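Local coordinates for transcription termination factor NusA (Planctomyces limnophilus, PDB 4MTN), which probably takes part in both transcription termination and antitermination, binding the core of RNA polymerase and the nascent RNA, at residues Met313-Glu316 against Glu317-Gln321; Ser384-Ile387 against Glu388-Asp392; Leu368-Glu371 against Gln372-Ile376; Gln297-Arg300 against Leu301-Leu305; Leu254-Leu257 against Val258-Met262. All coordinates share one frame; numbering follows the deposited sequence.

Interaction 1: Met313-Glu316 against Glu317-Gln321; sequences MTRE and ELDQQ
The guanidinium of Arg315 has the methyl CD2 of Leu318 over one of its faces, with NH1 of Arg315 and CD2 of Leu318 3.7 Å apart. The carboxylate of Asp319 comes up obliquely, and its plane is turned 70° from that of the guanidinium. Here NE of Arg315 and OD1 of Asp319 make a salt bridge of 3.4 Å, a looser pairing than two coplanar groups sharing two contacts. A bend at chi2 (66°) folds the arginine chain back over the first helical turn, although its CB starts away from it.

On the backbone side, Thr314 and Glu317 form a capping box. Thr314 OG1 accepts from the backbone N of Glu317 at 3.2 Å, with the N-H pointing nearly straight at it. In return, the carboxylate of Glu317 reaches back to the backbone N of Thr314 through OE2, a weak bond of 3.3 Å. The same OE2 also rests against CA and CB of Met313. Two N-H groups around the start of the helix are thus met by side chains.

Met313, modelled as selenomethionine, makes the apolar contact, its SE packing against CD1 of Leu318 at 4.2 Å. Its bent end carries the methyl CE beside a polar oxygen, 3.5 Å from OE1 of Gln321.

The contact marks where strand 309-313 gives way to helix 316-330. Backbone bonds tie Met313 to Val281 and Val283, and Leu318 packs on Leu280 and Leu282, so the first turn of the helix lies against strand 278-282. Arg315 touches Leu282 as well.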
loop_
_atom_site.group_PDB
_atom_site.type_symbol
_atom_site.label_atom_id
_atom_site.label_comp_id
_atom_site.label_asym_id
_atom_site.label_seq_id
_atom_site.Cartn_x
_atom_site.Cartn_y
_atom_site.Cartn_z
HETATM N N MSE A 313 26.421 -12.430 0.440
HETATM C CA MSE A 313 27.402 -13.425 0.854
HETATM C C MSE A 313 28.813 -12.916 0.591
HETATM O O MSE A 313 29.000 -11.917 -0.102
HETATM C CB MSE A 313 27.187 -14.749 0.116
HETATM C CG MSE A 313 25.802 -15.350 0.266
HETATM SE SE MSE A 313 25.586 -16.948 -0.828
HETATM C CE MSE A 313 26.895 -18.089 0.055
ATOM N N THR A 314 29.806 -13.602 1.148
ATOM C CA THR A 314 31.191 -13.337 0.787
ATOM C C THR A 314 31.540 -14.210 -0.412
ATOM O O THR A 314 30.715 -15.005 -0.863
ATOM C CB THR A 314 32.164 -13.619 1.948
ATOM O OG1 THR A 314 32.301 -15.033 2.132
ATOM C CG2 THR A 314 31.657 -12.988 3.237
ATOM N N ARG A 315 32.755 -14.071 -0.928
ATOM C CA ARG A 315 33.177 -14.873 -2.070
ATOM C C ARG A 315 33.565 -16.280 -1.627
ATOM O O ARG A 315 33.283 -17.259 -2.318
ATOM C CB ARG A 315 34.343 -14.209 -2.802
ATOM C CG ARG A 315 34.753 -14.928 -4.079
ATOM C CD ARG A 315 33.652 -14.863 -5.127
ATOM N NE ARG A 315 33.824 -15.871 -6.170
ATOM C CZ ARG A 315 33.072 -15.950 -7.265
ATOM N NH1 ARG A 315 32.098 -15.075 -7.468
ATOM N NH2 ARG A 315 33.299 -16.903 -8.160
ATOM N N GLU A 316 34.208 -16.371 -0.468
ATOM C CA GLU A 316 34.684 -17.646 0.053
ATOM C C GLU A 316 33.532 -18.570 0.431
ATOM O O GLU A 316 33.570 -19.767 0.143
ATOM C CB GLU A 316 35.593 -17.425 1.267
ATOM C CG GLU A 316 36.964 -16.853 0.932
ATOM C CD GLU A 316 36.917 -15.382 0.563
ATOM O OE1 GLU A 316 35.918 -14.713 0.903
ATOM O OE2 GLU A 316 37.880 -14.896 -0.067
ATOM N N GLU A 317 32.510 -18.014 1.071
ATOM C CA GLU A 317 31.367 -18.814 1.495
ATOM C C GLU A 317 30.435 -19.094 0.321
ATOM O O GLU A 317 29.565 -19.960 0.404
ATOM C CB GLU A 317 30.607 -18.121 2.629
ATOM C CG GLU A 317 29.756 -16.941 2.202
ATOM C CD GLU A 317 29.180 -16.189 3.386
ATOM O OE1 GLU A 317 29.757 -16.286 4.490
ATOM O OE2 GLU A 317 28.149 -15.505 3.218
ATOM N N LEU A 318 30.621 -18.360 -0.772
ATOM C CA LEU A 318 29.889 -18.642 -2.002
ATOM C C LEU A 318 30.481 -19.863 -2.692
ATOM O O LEU A 318 29.752 -20.751 -3.129
ATOM C CB LEU A 318 29.914 -17.441 -2.948
ATOM C CG LEU A 318 29.282 -17.697 -4.319
ATOM C CD1 LEU A 318 27.800 -18.021 -4.180
ATOM C CD2 LEU A 318 29.493 -16.514 -5.252
ATOM N N ASP A 319 31.807 -19.900 -2.784
ATOM C CA ASP A 319 32.512 -21.031 -3.380
ATOM C C ASP A 319 32.198 -22.315 -2.624
ATOM O O ASP A 319 32.068 -23.384 -3.218
ATOM C CB ASP A 319 34.023 -20.781 -3.389
ATOM C CG ASP A 319 34.399 -19.509 -4.122
ATOM O OD1 ASP A 319 33.663 -19.115 -5.050
ATOM O OD2 ASP A 319 35.432 -18.902 -3.767
ATOM N N GLN A 320 32.077 -22.194 -1.307
ATOM C CA GLN A 320 31.686 -23.316 -0.464
ATOM C C GLN A 320 30.233 -23.690 -0.730
ATOM O O GLN A 320 29.857 -24.860 -0.662
ATOM C CB GLN A 320 31.889 -22.972 1.013
ATOM C CG GLN A 320 31.503 -24.081 1.976
ATOM C CD GLN A 320 31.614 -23.655 3.426
ATOM O OE1 GLN A 320 32.075 -22.553 3.727
ATOM N NE2 GLN A 320 31.193 -24.527 4.334
ATOM N N GLN A 321 29.422 -22.685 -1.045
ATOM C CA GLN A 321 28.002 -22.893 -1.303
ATOM C C GLN A 321 27.784 -23.594 -2.642
ATOM O O GLN A 321 26.870 -24.405 -2.784
ATOM C CB GLN A 321 27.252 -21.560 -1.281
ATOM C CG GLN A 321 25.804 -21.668 -0.839
ATOM C CD GLN A 321 25.662 -21.731 0.668
ATOM O OE1 GLN A 321 26.520 -21.243 1.404
ATOM N NE2 GLN A 321 24.575 -22.335 1.137
#

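Interaction 2: Ser384-Ile387 against Glu388-Asp392; sequences SERI and EKEQD
Arg386 and Glu390, one helical turn apart, form the salt bridge of this surface turn: NH1 of Arg386 and OE1 of Glu390 are 3.2 Å apart. The guanidinium and carboxylate planes stand 79° to each other, so a single nitrogen and a single oxygen do the work. Both chains run out extended, and Glu390 keeps CG beside its carbonyl carbon (chi1 -177°), which leads its carboxylate to the arginine's end.

Lys389 brings a like charge. Its chain leans along Arg386, with NZ of Lys389 3.6 Å from CG of Arg386, and the final bend at chi4 (63°) brings NZ to 4.5 Å from NE of Arg386. What meets closely is therefore ammonium against methylene.

Across the turn the methyl CG2 of Ile387 meets a polar group, NE2 of Gln391, at 3.6 Å, a van der Waals contact. Ile387 also touches Phe351 of helix 351-355. Ser384 turns its polar end the same way, with OG bonded to Glu352.

Backbone bonds complete the set, each reaching four residues back, as in Gln391 N to Ile387 O at 3.0 Å.

Chemically this is a long helix with a charged outer surface. The carboxylate of Glu390 probably offsets part of the positive charge that Arg386 and Lys389 bring together, and with so much of it facing solvent, the bridge is likely to add only modestly to what the backbone already holds.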
loop_
_atom_site.group_PDB
_atom_site.type_symbol
_atom_site.label_atom_id
_atom_site.label_comp_id
_atom_site.label_asym_id
_atom_site.label_seq_id
_atom_site.Cartn_x
_atom_site.Cartn_y
_atom_site.Cartn_z
ATOM N N SER A 384 13.927 -29.749 1.709
ATOM C CA SER A 384 13.898 -28.444 2.362
ATOM C C SER A 384 13.147 -28.536 3.682
ATOM O O SER A 384 13.550 -27.943 4.683
ATOM C CB SER A 384 13.248 -27.398 1.458
ATOM O OG SER A 384 12.830 -26.271 2.207
ATOM N N GLU A 385 12.056 -29.292 3.676
ATOM C CA GLU A 385 11.233 -29.469 4.865
ATOM C C GLU A 385 11.966 -30.272 5.938
ATOM O O GLU A 385 11.864 -29.967 7.126
ATOM C CB GLU A 385 9.916 -30.156 4.498
ATOM C CG GLU A 385 8.920 -30.252 5.638
ATOM C CD GLU A 385 7.586 -30.818 5.194
ATOM O OE1 GLU A 385 7.405 -31.031 3.976
ATOM O OE2 GLU A 385 6.718 -31.050 6.062
ATOM N N ARG A 386 12.706 -31.292 5.514
ATOM C CA ARG A 386 13.447 -32.135 6.446
ATOM C C ARG A 386 14.635 -31.389 7.045
ATOM O O ARG A 386 14.958 -31.565 8.218
ATOM C CB ARG A 386 13.933 -33.412 5.760
ATOM C CG ARG A 386 14.558 -34.412 6.721
ATOM C CD ARG A 386 15.261 -35.542 5.995
ATOM N NE ARG A 386 15.799 -36.529 6.926
ATOM C CZ ARG A 386 16.976 -36.420 7.535
ATOM N NH1 ARG A 386 17.746 -35.362 7.311
ATOM N NH2 ARG A 386 17.386 -37.368 8.367
ATOM N N ILE A 387 15.284 -30.566 6.230
ATOM C CA ILE A 387 16.410 -29.764 6.691
ATOM C C ILE A 387 15.958 -28.771 7.759
ATOM O O ILE A 387 16.639 -28.578 8.768
ATOM C CB ILE A 387 17.081 -29.010 5.520
ATOM C CG1 ILE A 387 17.928 -29.976 4.687
ATOM C CG2 ILE A 387 17.951 -27.871 6.029
ATOM C CD1 ILE A 387 18.500 -29.360 3.431
ATOM N N GLU A 388 14.796 -28.161 7.544
ATOM C CA GLU A 388 14.252 -27.200 8.496
ATOM C C GLU A 388 13.937 -27.845 9.843
ATOM O O GLU A 388 14.280 -27.299 10.891
ATOM C CB GLU A 388 12.995 -26.534 7.931
ATOM C CG GLU A 388 13.271 -25.539 6.814
ATOM C CD GLU A 388 12.057 -24.698 6.469
ATOM O OE1 GLU A 388 11.121 -24.638 7.294
ATOM O OE2 GLU A 388 12.041 -24.100 5.373
ATOM N N LYS A 389 13.290 -29.007 9.815
ATOM C CA LYS A 389 12.926 -29.693 11.049
ATOM C C LYS A 389 14.153 -30.312 11.719
ATOM O O LYS A 389 14.164 -30.529 12.931
ATOM C CB LYS A 389 11.864 -30.766 10.784
ATOM C CG LYS A 389 12.355 -31.982 10.015
ATOM C CD LYS A 389 11.241 -33.007 9.842
ATOM C CE LYS A 389 11.723 -34.244 9.097
ATOM N NZ LYS A 389 12.781 -34.975 9.849
ATOM N N GLU A 390 15.186 -30.587 10.928
ATOM C CA GLU A 390 16.442 -31.099 11.465
ATOM C C GLU A 390 17.176 -30.000 12.226
ATOM O O GLU A 390 17.843 -30.260 13.227
ATOM C CB GLU A 390 17.325 -31.655 10.347
ATOM C CG GLU A 390 18.623 -32.281 10.831
ATOM C CD GLU A 390 19.496 -32.766 9.691
ATOM O OE1 GLU A 390 19.040 -32.716 8.529
ATOM O OE2 GLU A 390 20.639 -33.197 9.955
ATOM N N GLN A 391 17.048 -28.769 11.740
ATOM C CA GLN A 391 17.634 -27.616 12.412
ATOM C C GLN A 391 16.882 -27.312 13.702
ATOM O O GLN A 391 17.489 -26.992 14.723
ATOM C CB GLN A 391 17.630 -26.392 11.493
ATOM C CG GLN A 391 18.571 -26.505 10.304
ATOM C CD GLN A 391 18.414 -25.358 9.324
ATOM O OE1 GLN A 391 17.559 -24.489 9.498
ATOM N NE2 GLN A 391 19.241 -25.349 8.285
ATOM N N ASP A 392 15.557 -27.413 13.645
ATOM C CA ASP A 392 14.716 -27.219 14.822
ATOM C C ASP A 392 15.011 -28.286 15.867
ATOM O O ASP A 392 14.991 -28.016 17.068
ATOM C CB ASP A 392 13.236 -27.248 14.440
ATOM C CG ASP A 392 12.825 -26.049 13.609
ATOM O OD1 ASP A 392 13.710 -25.412 13.002
ATOM O OD2 ASP A 392 11.613 -25.746 13.561
#

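Interaction 3: Leu368-Glu371 against Gln372-Ile376; sequences LTQE and QADVI
Thr369 and Gln372 exchange bonds in a capping box. The backbone N of Thr369 donates to OE1 of Gln372 at 3.1 Å, close to straight (165°), and the backbone N of Gln372 gives a weak bond of 3.3 Å to OG1 of Thr369. Leu368 leans on the same amide, its CD2 3.4 Å from OE1 of Gln372, while its other methyl, CD1, meets CD1 of Ile376 at 3.6 Å.

One step out, Glu371 is likely to fix the rotation of the Thr369 hydroxyl. OG1 of Thr369 donates to OE1 of Glu371 at 3.1 Å, arriving from above the carboxylate plane. A bend at chi2 (86°) curls the glutamate back to receive it.

On another flank of the turn, NE2 of Gln370 lies 3.6 Å from OD1 of Asp374, a loose polar approach. An alanine at Asp374 would remove a negative charge beside the helix start and would probably leave the Gln370 amide without its polar neighbour, freer to turn.

This turn begins the long helix 370-399 within the helix-hairpin-helix region. Ala373 and Gln370 touch Met363 and Ile376 touches Leu362, so the new helix packs against the preceding helix 359-366.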
loop_
_atom_site.group_PDB
_atom_site.type_symbol
_atom_site.label_atom_id
_atom_site.label_comp_id
_atom_site.label_asym_id
_atom_site.label_seq_id
_atom_site.Cartn_x
_atom_site.Cartn_y
_atom_site.Cartn_z
ATOM N N LEU A 368 13.942 -32.610 -19.628
ATOM C CA LEU A 368 13.090 -33.482 -18.829
ATOM C C LEU A 368 11.617 -33.336 -19.189
ATOM O O LEU A 368 11.176 -32.275 -19.632
ATOM C CB LEU A 368 13.286 -33.193 -17.339
ATOM C CG LEU A 368 14.719 -33.282 -16.812
ATOM C CD1 LEU A 368 14.790 -32.761 -15.387
ATOM C CD2 LEU A 368 15.234 -34.710 -16.890
ATOM N N THR A 369 10.861 -34.410 -18.994
ATOM C CA THR A 369 9.424 -34.392 -19.237
ATOM C C THR A 369 8.697 -33.645 -18.123
ATOM O O THR A 369 9.321 -33.160 -17.180
ATOM C CB THR A 369 8.854 -35.817 -19.345
ATOM O OG1 THR A 369 9.081 -36.517 -18.116
ATOM C CG2 THR A 369 9.523 -36.573 -20.482
ATOM N N GLN A 370 7.377 -33.556 -18.239
ATOM C CA GLN A 370 6.568 -32.884 -17.229
ATOM C C GLN A 370 6.594 -33.655 -15.915
ATOM O O GLN A 370 6.651 -33.064 -14.837
ATOM C CB GLN A 370 5.125 -32.719 -17.714
ATOM C CG GLN A 370 4.244 -31.910 -16.775
ATOM C CD GLN A 370 4.615 -30.438 -16.749
ATOM O OE1 GLN A 370 5.006 -29.867 -17.767
ATOM N NE2 GLN A 370 4.495 -29.817 -15.581
ATOM N N GLU A 371 6.558 -34.980 -16.014
ATOM C CA GLU A 371 6.556 -35.840 -14.837
ATOM C C GLU A 371 7.894 -35.784 -14.106
ATOM O O GLU A 371 7.935 -35.680 -12.880
ATOM C CB GLU A 371 6.233 -37.288 -15.226
ATOM C CG GLU A 371 4.931 -37.459 -15.997
ATOM C CD GLU A 371 5.103 -37.260 -17.490
ATOM O OE1 GLU A 371 6.180 -37.612 -18.017
ATOM O OE2 GLU A 371 4.164 -36.750 -18.137
ATOM N N GLN A 372 8.983 -35.851 -14.866
ATOM C CA GLN A 372 10.326 -35.814 -14.294
ATOM C C GLN A 372 10.597 -34.497 -13.577
ATOM O O GLN A 372 11.292 -34.464 -12.562
ATOM C CB GLN A 372 11.377 -36.036 -15.384
ATOM C CG GLN A 372 11.404 -37.445 -15.949
ATOM C CD GLN A 372 12.398 -37.598 -17.083
ATOM O OE1 GLN A 372 12.603 -36.676 -17.872
ATOM N NE2 GLN A 372 13.028 -38.764 -17.165
ATOM N N ALA A 373 10.044 -33.412 -14.110
ATOM C CA ALA A 373 10.229 -32.091 -13.521
ATOM C C ALA A 373 9.507 -31.974 -12.183
ATOM O O ALA A 373 10.057 -31.450 -11.215
ATOM C CB ALA A 373 9.748 -31.012 -14.478
ATOM N N ASP A 374 8.272 -32.467 -12.139
ATOM C CA ASP A 374 7.456 -32.394 -10.931
ATOM C C ASP A 374 8.059 -33.222 -9.802
ATOM O O ASP A 374 8.056 -32.802 -8.645
ATOM C CB ASP A 374 6.029 -32.864 -11.220
ATOM C CG ASP A 374 5.334 -32.014 -12.266
ATOM O OD1 ASP A 374 5.670 -30.815 -12.383
ATOM O OD2 ASP A 374 4.452 -32.544 -12.972
ATOM N N VAL A 375 8.572 -34.399 -10.150
ATOM C CA VAL A 375 9.186 -35.296 -9.178
ATOM C C VAL A 375 10.372 -34.632 -8.481
ATOM O O VAL A 375 10.497 -34.696 -7.257
ATOM C CB VAL A 375 9.648 -36.610 -9.845
ATOM C CG1 VAL A 375 10.573 -37.387 -8.925
ATOM C CG2 VAL A 375 8.446 -37.455 -10.231
ATOM N N ILE A 376 11.230 -33.989 -9.268
ATOM C CA ILE A 376 12.391 -33.281 -8.739
ATOM C C ILE A 376 11.973 -32.189 -7.759
ATOM O O ILE A 376 12.559 -32.049 -6.682
ATOM C CB ILE A 376 13.232 -32.659 -9.874
ATOM C CG1 ILE A 376 13.883 -33.761 -10.712
ATOM C CG2 ILE A 376 14.294 -31.723 -9.311
ATOM C CD1 ILE A 376 14.819 -33.245 -11.782
#

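Interaction 4: Gln297-Arg300 against Leu301-Leu305; sequences QNVR and LASKL
With chi1 at -63°, Ser303 holds OG beside its own backbone N and reaches one turn back to the carbonyl of Val299. The helix they share, 297-306, follows the GXXG loop of a type II KH domain, probably the second of the two in NusA. Val299 O is gripped twice: by the backbone N of Ser303 at 2.7 Å and by its OG at 2.9 Å, the hydroxyl coming from above the carbonyl plane. OG also takes a weak bond from the backbone N of Ile310, a weak link from the helix to strand 309-313. Without the hydroxyl, as with an alanine in place of Ser303, Val299 O would probably lose its second donor and Ile310 N its weak partner.

On another face, Gln297 and Leu301 lie side by side and point the same way, CG of Gln297 3.9 Å from CD1 of Leu301. The amide of Gln297 goes on to bond Arg207 of strand 207-214, on which Leu301 also packs, and the amide of Asn298 bonds to the carbonyl of Ala291. The carbonyl of Asn298 itself accepts from the backbone N of Ala302 at 2.9 Å.

Arg300 bends at chi3 and folds back toward the start of the helix, where Glu203 pairs with it in a salt bridge. One face of its guanidinium then covers CA of Gln297, which stands 3.9 Å above the plane, displaced toward the rim.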
loop_
_atom_site.group_PDB
_atom_site.type_symbol
_atom_site.label_atom_id
_atom_site.label_comp_id
_atom_site.label_asym_id
_atom_site.label_seq_id
_atom_site.Cartn_x
_atom_site.Cartn_y
_atom_site.Cartn_z
ATOM N N GLN A 297 17.566 -4.978 8.305
ATOM C CA GLN A 297 16.828 -3.849 7.746
ATOM C C GLN A 297 17.402 -3.341 6.425
ATOM O O GLN A 297 16.654 -3.043 5.494
ATOM C CB GLN A 297 16.791 -2.704 8.760
ATOM C CG GLN A 297 15.870 -1.559 8.379
ATOM C CD GLN A 297 16.004 -0.374 9.313
ATOM O OE1 GLN A 297 17.108 0.100 9.579
ATOM N NE2 GLN A 297 14.876 0.108 9.825
ATOM N N ASN A 298 18.726 -3.239 6.354
ATOM C CA ASN A 298 19.406 -2.681 5.187
ATOM C C ASN A 298 19.065 -3.395 3.879
ATOM O O ASN A 298 18.493 -2.792 2.971
ATOM C CB ASN A 298 20.921 -2.702 5.399
ATOM C CG ASN A 298 21.665 -1.888 4.355
ATOM O OD1 ASN A 298 21.253 -0.783 4.002
ATOM N ND2 ASN A 298 22.764 -2.436 3.850
ATOM N N VAL A 299 19.431 -4.670 3.787
ATOM C CA VAL A 299 19.163 -5.473 2.594
ATOM C C VAL A 299 17.670 -5.526 2.282
ATOM O O VAL A 299 17.262 -5.431 1.122
ATOM C CB VAL A 299 19.694 -6.914 2.754
ATOM C CG1 VAL A 299 19.273 -7.777 1.577
ATOM C CG2 VAL A 299 21.202 -6.909 2.890
ATOM N N ARG A 300 16.865 -5.668 3.331
ATOM C CA ARG A 300 15.412 -5.725 3.211
ATOM C C ARG A 300 14.866 -4.501 2.482
ATOM O O ARG A 300 14.044 -4.623 1.575
ATOM C CB ARG A 300 14.776 -5.838 4.598
ATOM C CG ARG A 300 13.321 -6.268 4.605
ATOM C CD ARG A 300 12.764 -6.202 6.016
ATOM N NE ARG A 300 13.738 -6.671 6.997
ATOM C CZ ARG A 300 13.684 -6.397 8.296
ATOM N NH1 ARG A 300 12.700 -5.651 8.777
ATOM N NH2 ARG A 300 14.615 -6.866 9.115
ATOM N N LEU A 301 15.334 -3.323 2.883
ATOM C CA LEU A 301 14.926 -2.078 2.242
ATOM C C LEU A 301 15.524 -1.958 0.844
ATOM O O LEU A 301 14.879 -1.456 -0.075
ATOM C CB LEU A 301 15.336 -0.875 3.094
ATOM C CG LEU A 301 14.566 -0.684 4.402
ATOM C CD1 LEU A 301 15.125 0.490 5.190
ATOM C CD2 LEU A 301 13.084 -0.489 4.123
ATOM N N ALA A 302 16.759 -2.424 0.691
ATOM C CA ALA A 302 17.438 -2.386 -0.598
ATOM C C ALA A 302 16.733 -3.281 -1.611
ATOM O O ALA A 302 16.759 -3.017 -2.812
ATOM C CB ALA A 302 18.889 -2.800 -0.445
ATOM N N SER A 303 16.101 -4.340 -1.115
ATOM C CA SER A 303 15.357 -5.260 -1.967
ATOM C C SER A 303 14.081 -4.610 -2.494
ATOM O O SER A 303 13.780 -4.700 -3.685
ATOM C CB SER A 303 15.022 -6.543 -1.205
ATOM O OG SER A 303 16.200 -7.237 -0.837
ATOM N N LYS A 304 13.336 -3.961 -1.603
ATOM C CA LYS A 304 12.129 -3.237 -1.990
ATOM C C LYS A 304 12.441 -2.134 -2.995
ATOM O O LYS A 304 11.714 -1.943 -3.970
ATOM C CB LYS A 304 11.441 -2.625 -0.768
ATOM C CG LYS A 304 10.625 -3.585 0.075
ATOM C CD LYS A 304 9.533 -2.828 0.822
ATOM C CE LYS A 304 8.969 -3.635 1.978
ATOM N NZ LYS A 304 9.924 -3.703 3.118
ATOM N N LEU A 305 13.528 -1.410 -2.743
ATOM C CA LEU A 305 13.919 -0.280 -3.579
ATOM C C LEU A 305 14.282 -0.725 -4.992
ATOM O O LEU A 305 13.856 -0.115 -5.974
ATOM C CB LEU A 305 15.098 0.462 -2.946
ATOM C CG LEU A 305 15.420 1.843 -3.515
ATOM C CD1 LEU A 305 14.325 2.829 -3.152
ATOM C CD2 LEU A 305 16.771 2.325 -3.015
#

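Interaction 5: Leu254-Leu257 against Val258-Met262; sequences LQVL and VPNAM
Asn260 reaches back over the turn that holds Val256 and Leu257. Its CB sits 3.3 Å from the carbonyl O of Leu257. From there CG leads beside the backbone N (chi1 -71°) and comes over the carbonyl of Val256, at 3.2 Å from that O. OD1 also lies near Val256 O; both are acceptors, so nothing is bonded there. ND2, at the tip, passes CG1 of Val256 at 3.8 Å, the two side chains running alongside each other in the same direction, and goes on to donate to the carbonyl of Arg249.

The backbone N of Asn260 bonds to Val256 O at 3.2 Å, and Ala261 N to Leu257 O at 2.9 Å. Between these and the weak bond from Val258 N to Leu254 O comes Pro259, whose nitrogen has no hydrogen to give. The helix kinks there, and in place of a bond the proline ring puts CG 3.3 Å from the carbonyl O of Gln255.

Val258 turns CG2 to CB of Leu254 at 4.0 Å. This apolar edge lies against strand 278-282, Val258 on Val281 and Leu254 on Val279, and Val258 also meets Val306.

Helix 254-261 is followed by two strands, two helices and a third strand. That alpha-beta-beta-alpha-alpha-beta order is the topology of a type II KH domain, of which NusA carries two in tandem, and the kinked helix is probably the opening one of the second.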
loop_
_atom_site.group_PDB
_atom_site.type_symbol
_atom_site.label_atom_id
_atom_site.label_comp_id
_atom_site.label_asym_id
_atom_site.label_seq_id
_atom_site.Cartn_x
_atom_site.Cartn_y
_atom_site.Cartn_z
ATOM N N LEU A 254 21.292 -2.350 -12.850
ATOM C CA LEU A 254 21.376 -2.931 -11.516
ATOM C C LEU A 254 22.823 -3.000 -11.032
ATOM O O LEU A 254 23.080 -3.180 -9.845
ATOM C CB LEU A 254 20.745 -4.326 -11.490
ATOM C CG LEU A 254 19.214 -4.400 -11.460
ATOM C CD1 LEU A 254 18.615 -4.179 -12.844
ATOM C CD2 LEU A 254 18.754 -5.727 -10.876
ATOM N N GLN A 255 23.766 -2.852 -11.957
ATOM C CA GLN A 255 25.179 -2.815 -11.602
ATOM C C GLN A 255 25.510 -1.505 -10.895
ATOM O O GLN A 255 26.542 -1.379 -10.239
ATOM C CB GLN A 255 26.053 -2.987 -12.845
ATOM C CG GLN A 255 25.905 -4.338 -13.523
ATOM C CD GLN A 255 26.395 -5.483 -12.657
ATOM O OE1 GLN A 255 27.272 -5.307 -11.812
ATOM N NE2 GLN A 255 25.826 -6.666 -12.862
ATOM N N VAL A 256 24.614 -0.534 -11.040
ATOM C CA VAL A 256 24.760 0.773 -10.414
ATOM C C VAL A 256 23.786 0.919 -9.249
ATOM O O VAL A 256 24.193 1.161 -8.114
ATOM C CB VAL A 256 24.527 1.915 -11.419
ATOM C CG1 VAL A 256 24.741 3.261 -10.744
ATOM C CG2 VAL A 256 25.452 1.761 -12.616
ATOM N N LEU A 257 22.497 0.811 -9.558
ATOM C CA LEU A 257 21.427 0.971 -8.576
ATOM C C LEU A 257 21.586 0.112 -7.321
ATOM O O LEU A 257 21.388 0.598 -6.207
ATOM C CB LEU A 257 20.077 0.663 -9.227
ATOM C CG LEU A 257 18.859 0.741 -8.306
ATOM C CD1 LEU A 257 18.706 2.144 -7.735
ATOM C CD2 LEU A 257 17.602 0.317 -9.047
ATOM N N VAL A 258 21.934 -1.161 -7.494
ATOM C CA VAL A 258 22.029 -2.074 -6.355
ATOM C C VAL A 258 23.160 -1.701 -5.382
ATOM O O VAL A 258 22.924 -1.649 -4.176
ATOM C CB VAL A 258 22.197 -3.546 -6.814
ATOM C CG1 VAL A 258 22.545 -4.441 -5.634
ATOM C CG2 VAL A 258 20.935 -4.033 -7.505
ATOM N N PRO A 259 24.386 -1.435 -5.886
ATOM C CA PRO A 259 25.394 -0.957 -4.930
ATOM C C PRO A 259 24.995 0.351 -4.244
ATOM O O PRO A 259 25.340 0.561 -3.081
ATOM C CB PRO A 259 26.634 -0.750 -5.803
ATOM C CG PRO A 259 26.455 -1.695 -6.928
ATOM C CD PRO A 259 24.983 -1.698 -7.210
ATOM N N ASN A 260 24.276 1.209 -4.960
ATOM C CA ASN A 260 23.781 2.459 -4.395
ATOM C C ASN A 260 22.785 2.219 -3.266
ATOM O O ASN A 260 22.785 2.931 -2.262
ATOM C CB ASN A 260 23.130 3.317 -5.483
ATOM C CG ASN A 260 24.140 3.899 -6.451
ATOM O OD1 ASN A 260 25.330 3.591 -6.385
ATOM N ND2 ASN A 260 23.668 4.745 -7.359
ATOM N N ALA A 261 21.934 1.213 -3.441
ATOM C CA ALA A 261 20.916 0.885 -2.451
ATOM C C ALA A 261 21.514 0.113 -1.278
ATOM O O ALA A 261 20.927 0.057 -0.197
ATOM C CB ALA A 261 19.791 0.085 -3.096
HETATM N N MSE A 262 22.686 -0.476 -1.495
HETATM C CA MSE A 262 23.351 -1.268 -0.466
HETATM C C MSE A 262 24.214 -0.410 0.455
HETATM O O MSE A 262 24.849 -0.927 1.376
HETATM C CB MSE A 262 24.205 -2.365 -1.107
HETATM C CG MSE A 262 23.403 -3.526 -1.670
HETATM SE SE MSE A 262 22.341 -4.433 -0.309
HETATM C CE MSE A 262 23.785 -4.995 0.874
#

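How the interactions relate
Along the chain the order is interaction 5, 4, 1, 3 and 2. Interactions 5 and 4 sit on two helices of one KH fold, their centres about 11 Å apart, and they touch: Ala261 meets Leu305 and Ala302, and Met262 packs on Val299. Interaction 1 follows where the last strand of that fold ends, about 20 Å from interaction 5 and 21 Å from interaction 4, centre to centre. Interactions 3 and 2 share helix 370-399, the first at its start and the second about 24 Å further on, between centres. The helical C-terminal part, with a helix-hairpin-helix region, thus continues directly from the probable RNA-binding KH unit, and capping boxes open two of its helices.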